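Local coordinates for clostripain-related protein (Bacteroides thetaiotaomicron, PDB 6N9J), which is a secreted C11 (clostripain-family) cysteine protease of a gut commensal, which probably cleaves peptide bonds and is here covalently bound to a peptide inhibitor, at residues 21-30 / 107-115; 81-89 / 127-138. All coordinates share one frame; numbering follows the deposited sequence.

Interaction 1 of 2, residues 21-30 / 107-115; sequences NSLSRFASED and VVFWSHGDG
Trp110, on strand 105-110 of the central sheet, reaches toward helix 24-30, whose short axis passes 12.2 Å from that of strand 107-110. With CG anti to the backbone N (chi1 -171°), the indole runs out edge first. Its NE1 donates to Asp30 OD2 at 2.6 Å; the N-H...O angle of 164° is close to straight, and the oxygen lies in the indole plane. The carboxylate stands nearly upright to the ring and is met on its anti side. Further round the same rim, Phe26 CB lies by CZ2, and Leu23 O comes within 3.4 Å of Trp110 CH2 in the ring plane; Ala27 CB is 4.1 Å from that CH2. Replacing Trp110 with a leucine would probably leave Asp30 without its N-H partner and open a gap beside Leu23, Phe26 and Ala27.

Ser111 comes next. Its OG is 3.6 Å from Asn21 ND2, not as a bonded pair: the hydroxyl bonds to Ala18 O and Gln129 N, the amide to Ala18 O and Gln129 O.

His112 is met at its edge and over one face. At the edge, NE2 donates to Ser22 OG over 2.8 Å, with the hydroxyl in the imidazole plane, and Asn21 CG approaches CD2, 3.7 Å away. Over the face, Leu23 CD1 sits 3.8 Å from the ring centroid, only 6° off the normal, a CH-pi contact. Asn21 OD1 accepts from Leu23 N, a bond likely to steady the turn carrying Ser22 and Leu23.

Gly113, whose backbone hydrogen-bonds the bound peptide, completes the His-Gly pair characteristic of clan CD peptidases, consistent with His112 being the catalytic histidine. The chemistry implies an imidazole probably restrained in tilt and rotation, and a buried Asp30 whose charge, close to Glu33, is likely eased by the indole N-H.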
loop_
_atom_site.group_PDB
_atom_site.type_symbol
_atom_site.label_atom_id
_atom_site.label_comp_id
_atom_site.label_asym_id
_atom_site.label_seq_id
_atom_site.Cartn_x
_atom_site.Cartn_y
_atom_site.Cartn_z
ATOM N N ASN A 21 8.239 6.607 -14.215
ATOM C CA ASN A 21 7.782 7.800 -13.532
ATOM C C ASN A 21 8.938 8.287 -12.679
ATOM O O ASN A 21 10.033 7.719 -12.746
ATOM C CB ASN A 21 6.546 7.504 -12.672
ATOM C CG ASN A 21 6.784 6.381 -11.667
ATOM O OD1 ASN A 21 7.789 6.373 -10.945
ATOM N ND2 ASN A 21 5.851 5.430 -11.608
ATOM N N SER A 22 8.688 9.287 -11.838
ATOM C CA SER A 22 9.759 9.932 -11.086
ATOM C C SER A 22 10.519 8.992 -10.138
ATOM O O SER A 22 11.631 9.313 -9.702
ATOM C CB SER A 22 9.192 11.110 -10.289
ATOM O OG SER A 22 8.102 10.709 -9.477
ATOM N N LEU A 23 9.923 7.839 -9.825
ATOM C CA LEU A 23 10.500 6.921 -8.860
ATOM C C LEU A 23 11.492 5.953 -9.493
ATOM O O LEU A 23 12.042 5.090 -8.805
ATOM C CB LEU A 23 9.396 6.129 -8.153
ATOM C CG LEU A 23 8.469 6.995 -7.292
ATOM C CD1 LEU A 23 7.388 6.153 -6.666
ATOM C CD2 LEU A 23 9.272 7.728 -6.227
ATOM N N SER A 24 11.729 6.105 -10.796
ATOM C CA SER A 24 12.534 5.131 -11.540
ATOM C C SER A 24 13.901 4.902 -10.907
ATOM O O SER A 24 14.461 3.808 -11.009
ATOM C CB SER A 24 12.714 5.571 -12.982
ATOM O OG SER A 24 13.375 6.818 -13.027
ATOM N N ARG A 25 14.420 5.936 -10.245
ATOM C CA ARG A 25 15.749 5.896 -9.635
ATOM C C ARG A 25 15.840 4.998 -8.387
ATOM O O ARG A 25 16.940 4.725 -7.906
ATOM C CB ARG A 25 16.203 7.314 -9.264
ATOM C CG ARG A 25 15.632 7.815 -7.948
ATOM C CD ARG A 25 16.252 9.146 -7.532
ATOM N NE ARG A 25 15.666 10.277 -8.251
ATOM C CZ ARG A 25 16.117 11.529 -8.186
ATOM N NH1 ARG A 25 17.173 11.827 -7.437
ATOM N NH2 ARG A 25 15.509 12.485 -8.875
ATOM N N PHE A 26 14.702 4.560 -7.851
ATOM C CA PHE A 26 14.720 3.704 -6.662
ATOM C C PHE A 26 14.596 2.210 -6.995
ATOM O O PHE A 26 14.998 1.359 -6.202
ATOM C CB PHE A 26 13.595 4.084 -5.698
ATOM C CG PHE A 26 13.677 5.488 -5.180
ATOM C CD1 PHE A 26 14.684 5.858 -4.296
ATOM C CD2 PHE A 26 12.731 6.437 -5.553
ATOM C CE1 PHE A 26 14.765 7.159 -3.813
ATOM C CE2 PHE A 26 12.802 7.727 -5.075
ATOM C CZ PHE A 26 13.822 8.093 -4.198
ATOM N N ALA A 27 14.041 1.904 -8.163
ATOM C CA ALA A 27 13.649 0.531 -8.508
ATOM C C ALA A 27 14.806 -0.478 -8.453
ATOM O O ALA A 27 14.724 -1.464 -7.729
ATOM C CB ALA A 27 13.008 0.506 -9.885
ATOM N N SER A 28 15.879 -0.227 -9.207
ATOM C CA SER A 28 17.010 -1.169 -9.283
ATOM C C SER A 28 17.632 -1.459 -7.916
ATOM O O SER A 28 18.038 -2.589 -7.637
ATOM C CB SER A 28 18.087 -0.639 -10.231
ATOM O OG SER A 28 17.670 -0.768 -11.577
ATOM N N GLU A 29 17.691 -0.424 -7.077
ATOM C CA GLU A 29 18.200 -0.534 -5.716
ATOM C C GLU A 29 17.364 -1.512 -4.882
ATOM O O GLU A 29 17.916 -2.363 -4.177
ATOM C CB GLU A 29 18.229 0.851 -5.048
ATOM N N ASP A 30 16.038 -1.381 -4.960
ATOM C CA ASP A 30 15.139 -2.317 -4.288
ATOM C C ASP A 30 15.334 -3.732 -4.850
ATOM O O ASP A 30 15.279 -4.726 -4.109
ATOM C CB ASP A 30 13.678 -1.878 -4.427
ATOM C CG ASP A 30 13.295 -0.738 -3.465
ATOM O OD1 ASP A 30 13.954 -0.551 -2.413
ATOM O OD2 ASP A 30 12.315 -0.029 -3.767
ATOM N N VAL A 107 1.450 -10.319 -2.958
ATOM C CA VAL A 107 1.774 -9.354 -4.005
ATOM C C VAL A 107 2.197 -8.023 -3.391
ATOM O O VAL A 107 1.682 -7.618 -2.337
ATOM C CB VAL A 107 0.579 -9.139 -4.977
ATOM C CG1 VAL A 107 -0.609 -8.525 -4.254
ATOM C CG2 VAL A 107 0.987 -8.276 -6.177
ATOM N N VAL A 108 3.146 -7.357 -4.045
ATOM C CA VAL A 108 3.584 -6.024 -3.628
ATOM C C VAL A 108 3.354 -5.042 -4.769
ATOM O O VAL A 108 3.859 -5.256 -5.884
ATOM C CB VAL A 108 5.075 -6.002 -3.233
ATOM C CG1 VAL A 108 5.463 -4.643 -2.680
ATOM C CG2 VAL A 108 5.383 -7.109 -2.229
ATOM N N PHE A 109 2.569 -3.994 -4.518
ATOM C CA PHE A 109 2.361 -2.963 -5.532
ATOM C C PHE A 109 3.278 -1.794 -5.260
ATOM O O PHE A 109 3.070 -1.063 -4.312
ATOM C CB PHE A 109 0.909 -2.504 -5.568
ATOM C CG PHE A 109 -0.028 -3.539 -6.111
ATOM C CD1 PHE A 109 0.005 -3.880 -7.450
ATOM C CD2 PHE A 109 -0.928 -4.183 -5.279
ATOM C CE1 PHE A 109 -0.846 -4.847 -7.950
ATOM C CE2 PHE A 109 -1.784 -5.144 -5.772
ATOM C CZ PHE A 109 -1.744 -5.478 -7.104
ATOM N N TRP A 110 4.289 -1.643 -6.114
ATOM C CA TRP A 110 5.351 -0.648 -5.974
ATOM C C TRP A 110 5.165 0.485 -6.980
ATOM O O TRP A 110 5.354 0.285 -8.183
ATOM C CB TRP A 110 6.694 -1.352 -6.185
ATOM C CG TRP A 110 7.999 -0.633 -5.903
ATOM C CD1 TRP A 110 8.917 -0.968 -4.943
ATOM C CD2 TRP A 110 8.580 0.454 -6.642
ATOM N NE1 TRP A 110 10.009 -0.140 -5.013
ATOM C CE2 TRP A 110 9.832 0.739 -6.047
ATOM C CE3 TRP A 110 8.156 1.232 -7.731
ATOM C CZ2 TRP A 110 10.663 1.755 -6.509
ATOM C CZ3 TRP A 110 8.982 2.252 -8.183
ATOM C CH2 TRP A 110 10.218 2.505 -7.571
ATOM N N SER A 111 4.804 1.672 -6.497
ATOM C CA SER A 111 4.615 2.839 -7.360
ATOM C C SER A 111 4.209 4.063 -6.560
ATOM O O SER A 111 4.302 4.086 -5.328
ATOM C CB SER A 111 3.543 2.579 -8.423
ATOM O OG SER A 111 3.669 3.476 -9.503
ATOM N N HIS A 112 3.759 5.083 -7.290
ATOM C CA HIS A 112 3.004 6.185 -6.716
ATOM C C HIS A 112 1.623 5.696 -6.270
ATOM O O HIS A 112 1.110 4.698 -6.784
ATOM C CB HIS A 112 2.852 7.327 -7.733
ATOM C CG HIS A 112 4.096 8.135 -7.926
ATOM N ND1 HIS A 112 4.562 9.021 -6.977
ATOM C CD2 HIS A 112 4.975 8.191 -8.955
ATOM C CE1 HIS A 112 5.669 9.589 -7.416
ATOM N NE2 HIS A 112 5.942 9.105 -8.616
ATOM N N GLY A 113 1.021 6.413 -5.325
ATOM C CA GLY A 113 -0.306 6.096 -4.835
ATOM C C GLY A 113 -0.984 7.346 -4.310
ATOM O O GLY A 113 -0.313 8.303 -3.909
ATOM N N ASP A 114 -2.313 7.351 -4.330
ATOM C CA ASP A 114 -3.090 8.464 -3.775
ATOM C C ASP A 114 -4.466 7.935 -3.347
ATOM O O ASP A 114 -5.511 8.484 -3.710
ATOM C CB ASP A 114 -3.214 9.612 -4.790
ATOM C CG ASP A 114 -3.427 10.978 -4.125
ATOM O OD1 ASP A 114 -3.979 11.027 -3.004
ATOM O OD2 ASP A 114 -3.043 12.009 -4.720
ATOM N N GLY A 115 -4.455 6.850 -2.578
ATOM C CA GLY A 115 -5.684 6.312 -2.016
ATOM C C GLY A 115 -6.779 6.018 -3.028
ATOM O O GLY A 115 -6.550 5.381 -4.060
#

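Interaction 2 of 2, residues 81-89 / 127-138; sequences QNSVDVDVM and WGQDTGNGDNRM
Val84 straddles the hairpin of strands 127-130 and 136-138, one methyl to each strand: CG1 lies 3.7 Å from Gly128 C, and CG2 lies 3.6 Å from Asn136 O. Gly128 is needed here, since a CB on it would run into Val84 CG1 and into the Trp127 ring. Beside this apolar wedge, Ser83 N donates to Asp130 OD2 at 3.1 Å. The bond is almost perfectly straight (174°), yet it reaches the oxygen from well above the carboxylate plane. Gln81 O approaches the same OD2, acceptor against acceptor. Asn82 OD1 touches Asp130 CB at 3.2 Å, while its ND2 lies 3.6 Å from Asn136 CG, the amide planes 32° apart with no hydrogen bond between them.

At the other end of the contact, Met138, extended beyond CG, passes alongside Val84 O with its CG the nearest atom, and its CB packs on Val84 CB. Met89 reaches it from helix 86-99; the bend at its chi3 (-68°) brings CE to 3.6 Å from Met138 SD and 3.7 Å from Trp127 CZ3.

In the next shell, Asn82 OD1 closes an Asx turn by accepting from Val84 N, and Asp85 N-caps the helix, its OD1 taking Val88 N. Asp130 OD1 makes a second Asx turn to Gly132 N, and Arg137 grips Asp135 side-on. A water donates to Val84 O over 2.7 Å. Val84 and Trp127 also pack on Ala18, and Met89 on Tyr16, of strand 9-18, so turn and hairpin lie against the central sheet; Leu143 of helix 140-146 packs against both methionines.

Chemically, then, the turn before the helix is joined to the hairpin by one direct hydrogen bond amid apolar contacts. For the buried Asp130, the nearby Gln81 carbonyl would tend to raise the pKa, an effect that the two backbone N-H donors probably offset.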
loop_
_atom_site.group_PDB
_atom_site.type_symbol
_atom_site.label_atom_id
_atom_site.label_comp_id
_atom_site.label_asym_id
_atom_site.label_seq_id
_atom_site.Cartn_x
_atom_site.Cartn_y
_atom_site.Cartn_z
ATOM N N GLN A 81 5.450 -0.492 -22.321
ATOM C CA GLN A 81 4.003 -0.555 -22.161
ATOM C C GLN A 81 3.505 0.187 -20.934
ATOM O O GLN A 81 4.275 0.521 -20.042
ATOM C CB GLN A 81 3.549 -2.012 -22.096
ATOM C CG GLN A 81 4.143 -2.792 -20.946
ATOM C CD GLN A 81 3.745 -4.258 -21.004
ATOM O OE1 GLN A 81 3.119 -4.704 -21.970
ATOM N NE2 GLN A 81 4.103 -5.011 -19.974
ATOM N N ASN A 82 2.203 0.445 -20.908
ATOM C CA ASN A 82 1.556 1.130 -19.792
ATOM C C ASN A 82 1.262 0.140 -18.680
ATOM O O ASN A 82 0.288 -0.617 -18.746
ATOM C CB ASN A 82 0.267 1.807 -20.249
ATOM C CG ASN A 82 -0.512 2.433 -19.095
ATOM O OD1 ASN A 82 0.016 2.623 -17.993
ATOM N ND2 ASN A 82 -1.773 2.757 -19.348
ATOM N N SER A 83 2.098 0.166 -17.648
ATOM C CA SER A 83 2.044 -0.837 -16.593
ATOM C C SER A 83 0.892 -0.651 -15.603
ATOM O O SER A 83 0.755 -1.437 -14.665
ATOM C CB SER A 83 3.380 -0.865 -15.842
ATOM O OG SER A 83 4.430 -1.216 -16.724
ATOM N N VAL A 84 0.068 0.377 -15.803
ATOM C CA VAL A 84 -1.119 0.545 -14.971
ATOM C C VAL A 84 -2.393 0.456 -15.825
ATOM O O VAL A 84 -3.482 0.812 -15.376
ATOM C CB VAL A 84 -1.086 1.885 -14.183
ATOM C CG1 VAL A 84 0.146 1.934 -13.274
ATOM C CG2 VAL A 84 -1.088 3.043 -15.115
ATOM N N ASP A 85 -2.248 -0.025 -17.058
ATOM C CA ASP A 85 -3.402 -0.377 -17.881
ATOM C C ASP A 85 -3.937 -1.751 -17.446
ATOM O O ASP A 85 -3.158 -2.625 -17.077
ATOM C CB ASP A 85 -3.026 -0.386 -19.360
ATOM C CG ASP A 85 -4.094 -1.023 -20.228
ATOM O OD1 ASP A 85 -3.973 -2.236 -20.527
ATOM O OD2 ASP A 85 -5.054 -0.318 -20.607
ATOM N N VAL A 86 -5.254 -1.937 -17.478
ATOM C CA VAL A 86 -5.854 -3.115 -16.854
ATOM C C VAL A 86 -5.439 -4.416 -17.533
ATOM O O VAL A 86 -5.114 -5.394 -16.867
ATOM C CB VAL A 86 -7.394 -3.036 -16.845
ATOM C CG1 VAL A 86 -7.984 -4.260 -16.140
ATOM C CG2 VAL A 86 -7.850 -1.763 -16.161
ATOM N N ASP A 87 -5.439 -4.406 -18.860
ATOM C CA ASP A 87 -5.132 -5.589 -19.640
ATOM C C ASP A 87 -3.647 -5.925 -19.598
ATOM O O ASP A 87 -3.270 -7.083 -19.752
ATOM C CB ASP A 87 -5.598 -5.405 -21.082
ATOM C CG ASP A 87 -7.116 -5.307 -21.199
ATOM O OD1 ASP A 87 -7.832 -5.906 -20.363
ATOM O OD2 ASP A 87 -7.598 -4.626 -22.131
ATOM N N VAL A 88 -2.807 -4.918 -19.383
ATOM C CA VAL A 88 -1.377 -5.145 -19.203
ATOM C C VAL A 88 -1.109 -5.891 -17.894
ATOM O O VAL A 88 -0.413 -6.916 -17.890
ATOM C CB VAL A 88 -0.584 -3.827 -19.201
ATOM C CG1 VAL A 88 0.819 -4.032 -18.627
ATOM C CG2 VAL A 88 -0.518 -3.249 -20.606
ATOM N N MET A 89 -1.669 -5.364 -16.800
ATOM C CA MET A 89 -1.513 -5.927 -15.461
ATOM C C MET A 89 -2.111 -7.316 -15.371
ATOM O O MET A 89 -1.555 -8.189 -14.723
ATOM C CB MET A 89 -2.171 -5.023 -14.401
ATOM C CG MET A 89 -2.146 -5.609 -12.986
ATOM S SD MET A 89 -2.820 -4.555 -11.660
ATOM C CE MET A 89 -1.597 -3.257 -11.637
ATOM N N TRP A 127 -3.945 4.307 -7.698
ATOM C CA TRP A 127 -2.631 3.725 -7.461
ATOM C C TRP A 127 -1.828 3.666 -8.756
ATOM O O TRP A 127 -2.369 3.365 -9.820
ATOM C CB TRP A 127 -2.718 2.307 -6.854
ATOM C CG TRP A 127 -1.342 1.681 -6.786
ATOM C CD1 TRP A 127 -0.429 1.823 -5.780
ATOM C CD2 TRP A 127 -0.705 0.881 -7.795
ATOM N NE1 TRP A 127 0.728 1.154 -6.092
ATOM C CE2 TRP A 127 0.585 0.566 -7.324
ATOM C CE3 TRP A 127 -1.103 0.395 -9.045
ATOM C CZ2 TRP A 127 1.473 -0.222 -8.054
ATOM C CZ3 TRP A 127 -0.212 -0.372 -9.778
ATOM C CH2 TRP A 127 1.063 -0.674 -9.278
ATOM N N GLY A 128 -0.532 3.936 -8.667
ATOM C CA GLY A 128 0.339 3.644 -9.790
ATOM C C GLY A 128 0.354 4.723 -10.854
ATOM O O GLY A 128 -0.668 5.327 -11.183
ATOM N N GLN A 129 1.538 4.982 -11.383
ATOM C CA GLN A 129 1.669 5.935 -12.464
ATOM C C GLN A 129 2.612 5.384 -13.517
ATOM O O GLN A 129 3.621 4.753 -13.197
ATOM C CB GLN A 129 2.176 7.277 -11.948
ATOM C CG GLN A 129 2.309 8.327 -13.030
ATOM C CD GLN A 129 2.967 9.586 -12.515
ATOM O OE1 GLN A 129 3.928 9.533 -11.737
ATOM N NE2 GLN A 129 2.444 10.732 -12.926
ATOM N N ASP A 130 2.246 5.607 -14.769
ATOM C CA ASP A 130 3.094 5.320 -15.912
ATOM C C ASP A 130 3.076 6.554 -16.809
ATOM O O ASP A 130 2.020 6.913 -17.335
ATOM C CB ASP A 130 2.587 4.080 -16.652
ATOM C CG ASP A 130 3.521 3.626 -17.750
ATOM O OD1 ASP A 130 3.645 4.354 -18.767
ATOM O OD2 ASP A 130 4.104 2.529 -17.606
ATOM N N THR A 131 4.225 7.214 -16.965
ATOM C CA THR A 131 4.309 8.412 -17.811
ATOM C C THR A 131 4.979 8.145 -19.165
ATOM O O THR A 131 5.430 9.078 -19.834
ATOM C CB THR A 131 5.067 9.572 -17.103
ATOM O OG1 THR A 131 6.399 9.163 -16.771
ATOM C CG2 THR A 131 4.345 10.002 -15.840
ATOM N N GLY A 132 5.019 6.880 -19.575
ATOM C CA GLY A 132 5.640 6.493 -20.834
ATOM C C GLY A 132 5.036 7.148 -22.061
ATOM O O GLY A 132 5.753 7.693 -22.901
ATOM N N ASN A 133 3.714 7.086 -22.173
ATOM C CA ASN A 133 3.000 7.757 -23.258
ATOM C C ASN A 133 1.802 8.506 -22.687
ATOM O O ASN A 133 0.681 8.001 -22.707
ATOM C CB ASN A 133 2.550 6.754 -24.323
ATOM C CG ASN A 133 1.896 7.424 -25.526
ATOM O OD1 ASN A 133 2.292 8.516 -25.946
ATOM N ND2 ASN A 133 0.884 6.767 -26.086
ATOM N N GLY A 134 2.051 9.703 -22.168
ATOM C CA GLY A 134 1.046 10.427 -21.419
ATOM C C GLY A 134 1.060 10.032 -19.954
ATOM O O GLY A 134 1.743 9.084 -19.562
ATOM N N ASP A 135 0.296 10.757 -19.143
ATOM C CA ASP A 135 0.228 10.504 -17.710
ATOM C C ASP A 135 -0.919 9.546 -17.391
ATOM O O ASP A 135 -2.080 9.955 -17.371
ATOM C CB ASP A 135 0.046 11.825 -16.958
ATOM C CG ASP A 135 0.262 11.693 -15.464
ATOM O OD1 ASP A 135 0.188 10.567 -14.925
ATOM O OD2 ASP A 135 0.495 12.738 -14.817
ATOM N N ASN A 136 -0.592 8.275 -17.152
ATOM C CA ASN A 136 -1.601 7.274 -16.815
ATOM C C ASN A 136 -1.542 6.811 -15.365
ATOM O O ASN A 136 -0.463 6.594 -14.818
ATOM C CB ASN A 136 -1.468 6.057 -17.723
ATOM C CG ASN A 136 -1.747 6.379 -19.155
ATOM O OD1 ASN A 136 -0.828 6.482 -19.964
ATOM N ND2 ASN A 136 -3.016 6.546 -19.487
ATOM N N ARG A 137 -2.711 6.656 -14.751
ATOM C CA ARG A 137 -2.811 6.200 -13.369
ATOM C C ARG A 137 -3.961 5.215 -13.243
ATOM O O ARG A 137 -4.882 5.229 -14.057
ATOM C CB ARG A 137 -3.009 7.384 -12.427
ATOM C CG ARG A 137 -1.934 8.445 -12.582
ATOM C CD ARG A 137 -2.157 9.638 -11.705
ATOM N NE ARG A 137 -1.368 10.777 -12.177
ATOM C CZ ARG A 137 -1.338 11.967 -11.581
ATOM N NH1 ARG A 137 -2.049 12.171 -10.478
ATOM N NH2 ARG A 137 -0.601 12.949 -12.089
ATOM N N MET A 138 -3.923 4.367 -12.226
ATOM C CA MET A 138 -4.928 3.321 -12.114
ATOM C C MET A 138 -5.987 3.669 -11.064
ATOM O O MET A 138 -5.673 3.951 -9.914
ATOM C CB MET A 138 -4.259 1.970 -11.785
ATOM C CG MET A 138 -4.970 0.750 -12.377
ATOM S SD MET A 138 -4.281 -0.878 -11.921
ATOM C CE MET A 138 -5.216 -1.913 -13.029
HETATM O O HOH W 1 -5.627 2.414 -15.990
#

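Interactions 1 and 2 have centres 13 Å apart and meet along the hairpin strand 127-130. His112 O lies 2.6 Å from Gly128 N, a probable hydrogen bond, and Asn21 ND2 lies 2.8 Å from Gln129 O, another. Gln129 OE1 also packs against His112 CD2 at 3.3 Å. The hairpin touched by residues 81-89 thus also contacts the His112 segment that residues 21-30 grip. On the inhibitor side, the peptide packs on Leu23, Arg25, Phe26 and Trp110, consistent with interaction 1 lining the substrate-binding cleft. Interaction 2 is a second layer, consistent with positioning the His112-Gly113 loop through the hairpin.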